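Local coordinates for protein putative c-1-tetrahydrofolate synthase, cytoplasmic (Leishmania major, PDB 4A26) that probably oxidises methylenetetrahydrofolate with NADP+ or NAD+ and hydrolyses the methenyl product, as a homodimeric dehydrogenase/cyclohydrolase of one-carbon metabolism, at residues A[13-16]-A[17-21]; A[151-154]-A[155-159]; A[77-80]-A[81-84]; A[143-147]-A[148-152]. All blocks are in the same frame, centred on the assembly; numbering follows the deposited sequence.

Contact 1 (A[13-16]-A[17-21]); sequences AIAA and AIRSE
Arg19 folds back over Ala15 and Ala16 on one turn of helix 11-32. Its CG lies beside the backbone N, and a bend at chi3 (-62°) turns the rest of the chain back toward the N-terminal end of the helix. The flat guanidinium thus comes to lie above the backbone, with Ala16 CA 3.5 Å from its plane and offset toward the rim, and Ala15 O over the same face. Each terminal nitrogen has its own methyl neighbour: Arg19 NH1 is 3.8 Å from Ala15 CB, and Arg19 NH2 is 3.8 Å from Ala16 CB. These are van der Waals contacts, made as the broad group lies over the two alanines. On another side of the helix Ile14 and Ile18 meet at an oblique angle. The meeting is branch against end: Ile14 CG2 stands anti to the backbone N and touches Ile18 CD1 at 4.1 Å. The pair belongs to the face that packs on Leu155 and Val154 of helix 147-159 and on Met280. Beneath both pairs run successive i to i+4 backbone bonds, among them Ala17 N to Ala13 O at 2.8 Å and Arg19 N to Ala15 O at 2.9 Å. The division is that of an amphipathic helix, with an apolar isoleucine ridge turned to the protein and a cation lying over small residues. Arg19 NE also has a long, weak ion pair with Glu64, and the Ala15 carbonyl may add a weak favourable electrostatic term to the apolar cover of the charge.

Contact 2 (A[151-154]-A[155-159]); sequences GVIV and LLKRC
Val154 and Arg158 lie side by side and point the same way, one helical turn apart. Val154 CG1 meets the aliphatic part of the arginine, 3.6 Å from Arg158 CD, and sits at the edge of the guanidinium, near its plane. The match follows from shape: Val154 CG1 is anti to the backbone N (chi1 171°), while Arg158 stays extended from CG to NE and runs past it. One residue back, Ile153 and Lys157 cross at a slant, and the lysine chain, bent only at its last torsion (76°), brings NZ near Ile153 CG2. Both cationic ends are claimed from outside the turn, Lys157 by a salt bridge to Glu188 and Arg158 by one to Glu21, which helps to fix how far each chain reaches. The backbone sets the spacing. Lys157 N bonds to Ile153 O (3.0 Å) and Leu155 N to Gly151 O (3.1 Å), whereas the bond from Leu156 N to Val152 O is weak. Around this scaffold the helix is packed on several sides. Val152, Ile153 and Leu156 face helix 178-187, Val154 and Leu155 meet Met280 of helix 279-297, and helix 11-32 also lies against Val154, Leu155 and Arg158. Helix 147-159 is therefore packed among helices 178-187, 279-297 and 11-32, just ahead of strand 167-171 of the six-stranded parallel sheet.

Contact 3 (A[77-80]-A[81-84]); sequences DISQ and EVLE
Ile78 and Val82 meet where the chain enters helix 80-91, the helix of a beta-alpha-beta crossover between parallel strands 68-74 and 98-101, with strand 39-45 between them in the sheet. The apolar contacts come first. The two side chains cross at about a right angle, the outer part of Ile78 lying on one branch of Val82, with Ile78 CG1 3.7 Å from Val82 CG1. The other branch of the valine turns to the serine, Val82 CG2 being 3.7 Å from Ser79 CB. Val45 of strand 39-45 also touches Ile78. The backbone bonds form a second group. Ser79 holds the N-cap position, yet its hydroxyl makes no capping bond; its carbonyl instead opens the helical ladder, accepting Leu83 N at 3.1 Å. The next rung is Glu84 N to Gln80 O at 3.0 Å. Polar side chains make up the third group. Gln80 bends at chi2 (75°), which brings its amide across the Glu84 chain, and Gln80 OE1 accepts a hydrogen bond from Asn110 N. The amide and carboxylate planes stand 88° apart, with Gln80 NE2 3.8 Å from Glu84 OE2.

Contact 4 (A[143-147]-A[148-152]); sequences PFTPC and TAKGV
Pro146 and Ala149 touch at the start of helix 147-159, where the compact part of the contact is built on the buried Cys147, Ala149 and Gly151. Pro146 occupies the N-cap position, and its CB meets Ala149 CB at 3.9 Å, while Pro180 of helix 178-187 rests on both residues. Two backbone bonds tighten the same turn: Lys150 N donates to Pro146 O at 2.8 Å, and Gly151 N to Cys147 O at 2.9 Å. Thr148, whose CB points away from the loop, turns its hydroxyl to a hydrogen bond with that of Thr281. The looser part is the far end of Lys150. Nearer the backbone, the side chains of Thr145 and Lys150 cross at about a right angle, and Thr145 OG1 rides against the lysine methylenes, 3.3 Å from both Lys150 CG and Lys150 CD. The lysine is extended throughout, its methylenes passing Thr145 OG1 on the way to Glu291, where the ion pair is long and weak. Against the compact proline turn, then, stands a long chain touched along its methylenes, with a weak ion pair at its end. The arrangement is that of a helix N-terminus entered from an extended loop. Here it lies within the NAD(P)-binding, Rossmann-type half of the chain, where the loop from helix 129-136 passes into helix 147-159.

In the fold
Contacts 1 and 2 meet directly although one belongs to the catalytic and the other to the NAD(P)-binding part of the sequence: Glu21 OE2 forms a salt bridge with Arg158 NH2 (2.6 Å), and Ile18 CD1 packs on Val154 CG1 at 3.9 Å, so the first long helix is fastened to helix 147-159. Contact 4 begins that same helix and shares Gly151 and Val152 with contact 2, their centres about 11 Å apart. Contact 3 stands apart, its nearest atoms about 17 Å from contact 4 and its centre about 39 Å from that of contact 2. In this family the folate and cofactor sites probably line the cleft between the two domains.

Contact 1 (A[13-16]-A[17-21])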
ATOM      1  N   ALA A  13      22.965 -16.380  -9.828  1.00 34.26           N
ATOM      2  CA  ALA A  13      22.790 -16.995 -11.141  1.00 33.94           C
ATOM      3  C   ALA A  13      21.521 -16.474 -11.828  1.00 32.14           C
ATOM      4  O   ALA A  13      21.556 -16.082 -12.995  1.00 32.05           O
ATOM      5  CB  ALA A  13      22.740 -18.512 -11.007  1.00 34.67           C
ATOM      6  N   ILE A  14      20.411 -16.465 -11.093  1.00 30.87           N
ATOM      7  CA  ILE A  14      19.127 -16.001 -11.623  1.00 29.41           C
ATOM      8  C   ILE A  14      19.260 -14.581 -12.173  1.00 28.81           C
ATOM      9  O   ILE A  14      18.809 -14.295 -13.279  1.00 28.63           O
ATOM     10  CB  ILE A  14      18.008 -16.061 -10.549  1.00 28.78           C
ATOM     11  CG1 ILE A  14      17.657 -17.511 -10.224  1.00 28.83           C
ATOM     12  CG2 ILE A  14      16.756 -15.346 -11.026  1.00 27.68           C
ATOM     13  CD1 ILE A  14      16.806 -17.664  -8.997  1.00 28.25           C
ATOM     14  N   ALA A  15      19.893 -13.706 -11.397  1.00 28.83           N
ATOM     15  CA  ALA A  15      20.177 -12.336 -11.829  1.00 28.33           C
ATOM     16  C   ALA A  15      21.034 -12.310 -13.098  1.00 28.60           C
ATOM     17  O   ALA A  15      20.804 -11.497 -13.991  1.00 27.96           O
ATOM     18  CB  ALA A  15      20.869 -11.564 -10.707  1.00 28.63           C
ATOM     19  N   ALA A  16      22.017 -13.204 -13.161  1.00 29.66           N
ATOM     20  CA  ALA A  16      22.880 -13.332 -14.335  1.00 30.51           C
ATOM     21  C   ALA A  16      22.065 -13.689 -15.573  1.00 30.16           C
ATOM     22  O   ALA A  16      22.265 -13.108 -16.639  1.00 30.41           O
ATOM     23  CB  ALA A  16      23.954 -14.379 -14.093  1.00 31.95           C
ATOM     24  N   ALA A  17      21.146 -14.642 -15.420  1.00 29.73           N
ATOM     25  CA  ALA A  17      20.238 -15.020 -16.498  1.00 29.63           C
ATOM     26  C   ALA A  17      19.381 -13.836 -16.939  1.00 28.98           C
ATOM     27  O   ALA A  17      19.155 -13.639 -18.134  1.00 29.19           O
ATOM     28  CB  ALA A  17      19.349 -16.170 -16.061  1.00 29.41           C
ATOM     29  N   ILE A  18      18.910 -13.052 -15.969  1.00 28.30           N
ATOM     30  CA  ILE A  18      18.073 -11.890 -16.250  1.00 27.84           C
ATOM     31  C   ILE A  18      18.845 -10.801 -16.998  1.00 28.64           C
ATOM     32  O   ILE A  18      18.331 -10.230 -17.960  1.00 28.82           O
ATOM     33  CB  ILE A  18      17.443 -11.317 -14.961  1.00 27.10           C
ATOM     34  CG1 ILE A  18      16.289 -12.216 -14.505  1.00 26.61           C
ATOM     35  CG2 ILE A  18      16.927  -9.905 -15.190  1.00 26.21           C
ATOM     36  CD1 ILE A  18      15.778 -11.913 -13.122  1.00 25.64           C
ATOM     37  N   ARG A  19      20.077 -10.526 -16.576  1.00 29.55           N
ATOM     38  CA  ARG A  19      20.917  -9.551 -17.280  1.00 30.38           C
ATOM     39  C   ARG A  19      21.100  -9.929 -18.748  1.00 31.50           C
ATOM     40  O   ARG A  19      21.060  -9.062 -19.623  1.00 31.78           O
ATOM     41  CB  ARG A  19      22.283  -9.399 -16.603  1.00 31.22           C
ATOM     42  CG  ARG A  19      22.232  -8.659 -15.269  1.00 30.71           C
ATOM     43  CD  ARG A  19      23.609  -8.167 -14.839  1.00 32.21           C
ATOM     44  NE  ARG A  19      24.557  -9.258 -14.619  1.00 34.04           N
ATOM     45  CZ  ARG A  19      24.576 -10.048 -13.546  1.00 34.94           C
ATOM     46  NH1 ARG A  19      23.687  -9.892 -12.573  1.00 35.04           N
ATOM     47  NH2 ARG A  19      25.485 -11.011 -13.443  1.00 36.32           N
ATOM     48  N   SER A  20      21.286 -11.222 -19.009  1.00 32.50           N
ATOM     49  CA  SER A  20      21.399 -11.732 -20.379  1.00 33.78           C
ATOM     50  C   SER A  20      20.115 -11.505 -21.173  1.00 33.77           C
ATOM     51  O   SER A  20      20.160 -11.115 -22.338  1.00 34.62           O
ATOM     52  CB  SER A  20      21.731 -13.225 -20.369  1.00 34.61           C
ATOM     53  OG  SER A  20      21.678 -13.764 -21.677  1.00 35.74           O
ATOM     54  N   GLU A  21      18.977 -11.761 -20.535  1.00 33.14           N
ATOM     55  CA  GLU A  21      17.676 -11.548 -21.164  1.00 33.21           C
ATOM     56  C   GLU A  21      17.440 -10.074 -21.484  1.00 33.35           C
ATOM     57  O   GLU A  21      16.958  -9.743 -22.571  1.00 34.38           O
ATOM     58  CB  GLU A  21      16.560 -12.073 -20.265  1.00 32.30           C
ATOM     59  CG  GLU A  21      16.540 -13.585 -20.163  1.00 32.49           C
ATOM     60  CD  GLU A  21      15.824 -14.092 -18.928  1.00 31.66           C
ATOM     61  OE1 GLU A  21      15.047 -13.333 -18.305  1.00 30.99           O
ATOM     62  OE2 GLU A  21      16.038 -15.271 -18.578  1.00 31.61           O
TER

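Contact 2 (A[151-154]-A[155-159])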
ATOM      1  N   GLY A 151      12.462  -8.365  -6.871  1.00 26.50           N
ATOM      2  CA  GLY A 151      13.446  -9.436  -7.053  1.00 26.48           C
ATOM      3  C   GLY A 151      13.274 -10.609  -6.106  1.00 25.82           C
ATOM      4  O   GLY A 151      13.741 -11.710  -6.392  1.00 26.37           O
ATOM      5  N   VAL A 152      12.621 -10.379  -4.972  1.00 24.85           N
ATOM      6  CA  VAL A 152      12.256 -11.470  -4.071  1.00 24.44           C
ATOM      7  C   VAL A 152      11.151 -12.328  -4.692  1.00 24.08           C
ATOM      8  O   VAL A 152      11.220 -13.553  -4.658  1.00 24.46           O
ATOM      9  CB  VAL A 152      11.790 -10.945  -2.696  1.00 24.17           C
ATOM     10  CG1 VAL A 152      11.152 -12.064  -1.881  1.00 24.33           C
ATOM     11  CG2 VAL A 152      12.966 -10.319  -1.945  1.00 24.32           C
ATOM     12  N   ILE A 153      10.136 -11.681  -5.260  1.00 23.55           N
ATOM     13  CA  ILE A 153       9.047 -12.404  -5.925  1.00 23.46           C
ATOM     14  C   ILE A 153       9.562 -13.170  -7.150  1.00 24.08           C
ATOM     15  O   ILE A 153       9.155 -14.311  -7.380  1.00 24.71           O
ATOM     16  CB  ILE A 153       7.876 -11.462  -6.317  1.00 23.52           C
ATOM     17  CG1 ILE A 153       6.940 -11.247  -5.129  1.00 23.08           C
ATOM     18  CG2 ILE A 153       7.048 -12.052  -7.429  1.00 23.99           C
ATOM     19  CD1 ILE A 153       7.582 -10.640  -3.928  1.00 22.54           C
ATOM     20  N   VAL A 154      10.463 -12.553  -7.913  1.00 23.99           N
ATOM     21  CA  VAL A 154      11.035 -13.192  -9.107  1.00 24.89           C
ATOM     22  C   VAL A 154      11.903 -14.403  -8.742  1.00 25.25           C
ATOM     23  O   VAL A 154      11.890 -15.413  -9.440  1.00 26.45           O
ATOM     24  CB  VAL A 154      11.841 -12.187  -9.964  1.00 25.22           C
ATOM     25  CG1 VAL A 154      12.604 -12.908 -11.068  1.00 26.27           C
ATOM     26  CG2 VAL A 154      10.911 -11.133 -10.561  1.00 24.51           C
ATOM     27  N   LEU A 155      12.646 -14.300  -7.647  1.00 24.62           N
ATOM     28  CA  LEU A 155      13.334 -15.455  -7.064  1.00 25.13           C
ATOM     29  C   LEU A 155      12.403 -16.656  -6.913  1.00 25.50           C
ATOM     30  O   LEU A 155      12.776 -17.776  -7.252  1.00 26.59           O
ATOM     31  CB  LEU A 155      13.930 -15.096  -5.695  1.00 24.45           C
ATOM     32  CG  LEU A 155      15.438 -14.840  -5.608  1.00 25.38           C
ATOM     33  CD1 LEU A 155      16.004 -14.261  -6.896  1.00 26.01           C
ATOM     34  CD2 LEU A 155      15.728 -13.915  -4.427  1.00 24.26           C
ATOM     35  N   LEU A 156      11.197 -16.413  -6.406  1.00 24.86           N
ATOM     36  CA  LEU A 156      10.209 -17.475  -6.204  1.00 25.39           C
ATOM     37  C   LEU A 156       9.685 -18.012  -7.532  1.00 26.77           C
ATOM     38  O   LEU A 156       9.796 -19.202  -7.807  1.00 28.12           O
ATOM     39  CB  LEU A 156       9.042 -16.969  -5.348  1.00 24.44           C
ATOM     40  CG  LEU A 156       9.381 -16.538  -3.917  1.00 23.40           C
ATOM     41  CD1 LEU A 156       8.225 -15.770  -3.313  1.00 22.86           C
ATOM     42  CD2 LEU A 156       9.732 -17.738  -3.054  1.00 23.39           C
ATOM     43  N   LYS A 157       9.121 -17.126  -8.351  1.00 26.90           N
ATOM     44  CA  LYS A 157       8.591 -17.491  -9.670  1.00 28.58           C
ATOM     45  C   LYS A 157       9.573 -18.336 -10.468  1.00 29.93           C
ATOM     46  O   LYS A 157       9.192 -19.340 -11.078  1.00 31.44           O
ATOM     47  CB  LYS A 157       8.268 -16.237 -10.486  1.00 28.71           C
ATOM     48  CG  LYS A 157       6.998 -15.505 -10.071  1.00 29.07           C
ATOM     49  CD  LYS A 157       6.634 -14.439 -11.101  1.00 30.79           C
ATOM     50  CE  LYS A 157       5.205 -13.950 -10.947  1.00 31.75           C
ATOM     51  NZ  LYS A 157       5.069 -13.030  -9.794  1.00 30.78           N
ATOM     52  N   ARG A 158      10.834 -17.910 -10.461  1.00 29.37           N
ATOM     53  CA  ARG A 158      11.878 -18.555 -11.249  1.00 30.80           C
ATOM     54  C   ARG A 158      12.386 -19.865 -10.657  1.00 31.45           C
ATOM     55  O   ARG A 158      13.048 -20.630 -11.350  1.00 33.37           O
ATOM     56  CB  ARG A 158      13.039 -17.586 -11.483  1.00 30.33           C
ATOM     57  CG  ARG A 158      12.756 -16.603 -12.603  1.00 30.89           C
ATOM     58  CD  ARG A 158      13.927 -15.688 -12.857  1.00 31.08           C
ATOM     59  NE  ARG A 158      13.979 -15.258 -14.252  1.00 32.27           N
ATOM     60  CZ  ARG A 158      14.621 -15.903 -15.223  1.00 34.37           C
ATOM     61  NH1 ARG A 158      15.281 -17.036 -14.983  1.00 35.49           N
ATOM     62  NH2 ARG A 158      14.600 -15.412 -16.454  1.00 35.46           N
ATOM     63  N   CYS A 159      12.082 -20.118  -9.389  1.00 30.22           N
ATOM     64  CA  CYS A 159      12.348 -21.418  -8.775  1.00 31.36           C
ATOM     65  C   CYS A 159      11.122 -22.332  -8.826  1.00 32.08           C
ATOM     66  O   CYS A 159      11.164 -23.460  -8.337  1.00 32.85           O
ATOM     67  CB  CYS A 159      12.810 -21.243  -7.328  1.00 30.07           C
ATOM     68  SG  CYS A 159      14.486 -20.617  -7.187  1.00 30.83           S
TER

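Contact 3 (A[77-80]-A[81-84])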
ATOM      1  N   ASP A  77      28.110  20.554  -0.823  1.00 45.87           N
ATOM      2  CA  ASP A  77      27.539  21.724  -0.144  1.00 47.03           C
ATOM      3  C   ASP A  77      26.517  22.471  -1.013  1.00 45.96           C
ATOM      4  O   ASP A  77      26.312  23.675  -0.848  1.00 46.82           O
ATOM      5  CB  ASP A  77      28.669  22.675   0.298  1.00 48.63           C
ATOM      6  CG  ASP A  77      29.469  23.247  -0.878  1.00 47.26           C
ATOM      7  OD1 ASP A  77      29.503  22.625  -1.957  1.00 45.14           O
ATOM      8  OD2 ASP A  77      30.075  24.325  -0.717  1.00 47.89           O
ATOM      9  N   ILE A  78      25.861  21.747  -1.917  1.00 44.31           N
ATOM     10  CA  ILE A  78      24.991  22.360  -2.926  1.00 43.29           C
ATOM     11  C   ILE A  78      23.573  22.616  -2.408  1.00 43.90           C
ATOM     12  O   ILE A  78      23.102  21.937  -1.490  1.00 44.63           O
ATOM     13  CB  ILE A  78      24.924  21.481  -4.199  1.00 41.38           C
ATOM     14  CG1 ILE A  78      24.425  22.291  -5.394  1.00 40.57           C
ATOM     15  CG2 ILE A  78      24.046  20.254  -3.964  1.00 40.71           C
ATOM     16  CD1 ILE A  78      24.697  21.634  -6.714  1.00 39.69           C
ATOM     17  N   SER A  79      22.904  23.600  -3.010  1.00 43.82           N
ATOM     18  CA  SER A  79      21.541  23.977  -2.638  1.00 44.57           C
ATOM     19  C   SER A  79      20.536  22.873  -2.919  1.00 43.59           C
ATOM     20  O   SER A  79      20.728  22.066  -3.825  1.00 42.16           O
ATOM     21  CB  SER A  79      21.104  25.211  -3.426  1.00 44.58           C
ATOM     22  OG  SER A  79      21.944  26.314  -3.166  1.00 46.42           O
ATOM     23  N   GLN A  80      19.456  22.859  -2.141  1.00 44.65           N
ATOM     24  CA  GLN A  80      18.284  22.050  -2.452  1.00 44.02           C
ATOM     25  C   GLN A  80      17.738  22.450  -3.820  1.00 43.12           C
ATOM     26  O   GLN A  80      17.461  21.590  -4.658  1.00 41.65           O
ATOM     27  CB  GLN A  80      17.202  22.256  -1.390  1.00 45.85           C
ATOM     28  CG  GLN A  80      15.949  21.405  -1.574  1.00 45.60           C
ATOM     29  CD  GLN A  80      16.162  19.959  -1.191  1.00 45.11           C
ATOM     30  OE1 GLN A  80      16.770  19.662  -0.164  1.00 46.26           O
ATOM     31  NE2 GLN A  80      15.651  19.047  -2.011  1.00 43.93           N
ATOM     32  N   GLU A  81      17.590  23.759  -4.034  1.00 44.05           N
ATOM     33  CA  GLU A  81      17.049  24.294  -5.290  1.00 43.70           C
ATOM     34  C   GLU A  81      17.844  23.763  -6.483  1.00 41.65           C
ATOM     35  O   GLU A  81      17.263  23.275  -7.452  1.00 40.87           O
ATOM     36  CB  GLU A  81      17.066  25.834  -5.290  1.00 45.17           C
ATOM     37  CG  GLU A  81      15.828  26.506  -5.918  1.00 47.05           C
ATOM     38  CD  GLU A  81      15.703  26.294  -7.429  1.00 47.05           C
ATOM     39  OE1 GLU A  81      15.374  25.162  -7.854  1.00 46.48           O
ATOM     40  OE2 GLU A  81      15.905  27.268  -8.191  1.00 47.82           O
ATOM     41  N   VAL A  82      19.170  23.837  -6.387  1.00 40.95           N
ATOM     42  CA  VAL A  82      20.053  23.448  -7.486  1.00 39.29           C
ATOM     43  C   VAL A  82      20.008  21.940  -7.748  1.00 38.00           C
ATOM     44  O   VAL A  82      20.022  21.513  -8.899  1.00 37.14           O
ATOM     45  CB  VAL A  82      21.508  23.899  -7.229  1.00 39.45           C
ATOM     46  CG1 VAL A  82      22.431  23.388  -8.322  1.00 38.22           C
ATOM     47  CG2 VAL A  82      21.584  25.413  -7.136  1.00 40.18           C
ATOM     48  N   LEU A  83      19.955  21.139  -6.687  1.00 38.05           N
ATOM     49  CA  LEU A  83      19.748  19.695  -6.824  1.00 36.91           C
ATOM     50  C   LEU A  83      18.482  19.421  -7.627  1.00 36.49           C
ATOM     51  O   LEU A  83      18.509  18.693  -8.616  1.00 35.52           O
ATOM     52  CB  LEU A  83      19.633  19.022  -5.448  1.00 37.55           C
ATOM     53  CG  LEU A  83      19.234  17.541  -5.426  1.00 36.47           C
ATOM     54  CD1 LEU A  83      20.287  16.697  -6.139  1.00 34.92           C
ATOM     55  CD2 LEU A  83      19.017  17.052  -4.003  1.00 36.85           C
ATOM     56  N   GLU A  84      17.375  20.010  -7.188  1.00 37.64           N
ATOM     57  CA  GLU A  84      16.074  19.803  -7.825  1.00 37.71           C
ATOM     58  C   GLU A  84      16.046  20.248  -9.289  1.00 37.03           C
ATOM     59  O   GLU A  84      15.345  19.652 -10.103  1.00 36.70           O
ATOM     60  CB  GLU A  84      14.980  20.530  -7.037  1.00 39.52           C
ATOM     61  CG  GLU A  84      14.678  19.904  -5.681  1.00 40.72           C
ATOM     62  CD  GLU A  84      13.400  20.430  -5.064  1.00 43.61           C
ATOM     63  OE1 GLU A  84      13.035  21.598  -5.331  1.00 44.80           O
ATOM     64  OE2 GLU A  84      12.754  19.668  -4.312  1.00 45.10           O
TER

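Contact 4 (A[143-147]-A[148-152])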
ATOM      1  N   PRO A 143       4.037   1.537 -12.694  1.00 40.85           N
ATOM      2  CA  PRO A 143       5.097   1.455 -13.700  1.00 40.22           C
ATOM      3  C   PRO A 143       6.369   0.817 -13.146  1.00 37.77           C
ATOM      4  O   PRO A 143       7.071   0.122 -13.874  1.00 37.16           O
ATOM      5  CB  PRO A 143       5.352   2.923 -14.066  1.00 41.69           C
ATOM      6  CG  PRO A 143       4.882   3.697 -12.890  1.00 42.21           C
ATOM      7  CD  PRO A 143       3.719   2.933 -12.345  1.00 42.28           C
ATOM      8  N   PHE A 144       6.646   1.061 -11.864  1.00 36.54           N
ATOM      9  CA  PHE A 144       7.800   0.495 -11.183  1.00 34.68           C
ATOM     10  C   PHE A 144       7.413  -0.115  -9.841  1.00 33.58           C
ATOM     11  O   PHE A 144       6.639   0.472  -9.085  1.00 34.13           O
ATOM     12  CB  PHE A 144       8.846   1.578 -10.927  1.00 34.98           C
ATOM     13  CG  PHE A 144       9.200   2.380 -12.141  1.00 36.05           C
ATOM     14  CD1 PHE A 144      10.085   1.882 -13.083  1.00 35.69           C
ATOM     15  CD2 PHE A 144       8.648   3.634 -12.341  1.00 37.43           C
ATOM     16  CE1 PHE A 144      10.411   2.624 -14.205  1.00 36.69           C
ATOM     17  CE2 PHE A 144       8.973   4.380 -13.451  1.00 38.53           C
ATOM     18  CZ  PHE A 144       9.856   3.877 -14.387  1.00 38.18           C
ATOM     19  N   THR A 145       7.963  -1.294  -9.556  1.00 32.16           N
ATOM     20  CA  THR A 145       7.898  -1.891  -8.223  1.00 31.05           C
ATOM     21  C   THR A 145       9.270  -1.723  -7.580  1.00 30.15           C
ATOM     22  O   THR A 145      10.272  -1.675  -8.296  1.00 30.14           O
ATOM     23  CB  THR A 145       7.534  -3.393  -8.281  1.00 30.33           C
ATOM     24  OG1 THR A 145       8.128  -3.996  -9.441  1.00 30.47           O
ATOM     25  CG2 THR A 145       6.031  -3.568  -8.353  1.00 31.41           C
ATOM     26  N   PRO A 146       9.325  -1.613  -6.235  1.00 29.57           N
ATOM     27  CA  PRO A 146      10.616  -1.504  -5.560  1.00 29.18           C
ATOM     28  C   PRO A 146      11.516  -2.688  -5.884  1.00 28.22           C
ATOM     29  O   PRO A 146      11.087  -3.834  -5.783  1.00 27.40           O
ATOM     30  CB  PRO A 146      10.237  -1.489  -4.076  1.00 29.14           C
ATOM     31  CG  PRO A 146       8.880  -0.960  -4.047  1.00 29.80           C
ATOM     32  CD  PRO A 146       8.210  -1.478  -5.283  1.00 29.85           C
ATOM     33  N   CYS A 147      12.756  -2.394  -6.265  1.00 28.58           N
ATOM     34  CA  CYS A 147      13.664  -3.389  -6.826  1.00 28.30           C
ATOM     35  C   CYS A 147      13.819  -4.633  -5.966  1.00 27.66           C
ATOM     36  O   CYS A 147      13.420  -5.721  -6.384  1.00 27.37           O
ATOM     37  CB  CYS A 147      15.030  -2.762  -7.080  1.00 29.07           C
ATOM     38  SG  CYS A 147      14.962  -1.425  -8.275  1.00 30.37           S
ATOM     39  N   THR A 148      14.388  -4.478  -4.771  1.00 27.80           N
ATOM     40  CA  THR A 148      14.620  -5.621  -3.889  1.00 27.40           C
ATOM     41  C   THR A 148      13.332  -6.414  -3.682  1.00 26.72           C
ATOM     42  O   THR A 148      13.334  -7.642  -3.753  1.00 26.48           O
ATOM     43  CB  THR A 148      15.198  -5.195  -2.528  1.00 27.85           C
ATOM     44  OG1 THR A 148      16.453  -4.541  -2.731  1.00 28.70           O
ATOM     45  CG2 THR A 148      15.412  -6.401  -1.626  1.00 27.52           C
ATOM     46  N   ALA A 149      12.234  -5.697  -3.463  1.00 26.84           N
ATOM     47  CA  ALA A 149      10.924  -6.321  -3.280  1.00 26.38           C
ATOM     48  C   ALA A 149      10.560  -7.185  -4.483  1.00 26.23           C
ATOM     49  O   ALA A 149      10.234  -8.362  -4.328  1.00 26.05           O
ATOM     50  CB  ALA A 149       9.861  -5.256  -3.047  1.00 26.65           C
ATOM     51  N   LYS A 150      10.638  -6.603  -5.677  1.00 26.63           N
ATOM     52  CA  LYS A 150      10.268  -7.308  -6.907  1.00 26.92           C
ATOM     53  C   LYS A 150      11.171  -8.524  -7.148  1.00 26.67           C
ATOM     54  O   LYS A 150      10.697  -9.581  -7.568  1.00 26.82           O
ATOM     55  CB  LYS A 150      10.317  -6.361  -8.112  1.00 27.65           C
ATOM     56  CG  LYS A 150       9.651  -6.914  -9.373  1.00 29.25           C
ATOM     57  CD  LYS A 150      10.166  -6.234 -10.637  1.00 31.24           C
ATOM     58  CE  LYS A 150       9.263  -6.482 -11.838  1.00 33.34           C
ATOM     59  NZ  LYS A 150       9.699  -5.677 -13.023  1.00 35.41           N
ATOM     60  N   GLY A 151      12.462  -8.365  -6.871  1.00 26.50           N
ATOM     61  CA  GLY A 151      13.446  -9.436  -7.053  1.00 26.48           C
ATOM     62  C   GLY A 151      13.274 -10.609  -6.106  1.00 25.82           C
ATOM     63  O   GLY A 151      13.741 -11.710  -6.392  1.00 26.37           O
ATOM     64  N   VAL A 152      12.621 -10.379  -4.972  1.00 24.85           N
ATOM     65  CA  VAL A 152      12.256 -11.470  -4.071  1.00 24.44           C
ATOM     66  C   VAL A 152      11.151 -12.328  -4.692  1.00 24.08           C
ATOM     67  O   VAL A 152      11.220 -13.553  -4.658  1.00 24.46           O
ATOM     68  CB  VAL A 152      11.790 -10.945  -2.696  1.00 24.17           C
ATOM     69  CG1 VAL A 152      11.152 -12.064  -1.881  1.00 24.33           C
ATOM     70  CG2 VAL A 152      12.966 -10.319  -1.945  1.00 24.32           C
TER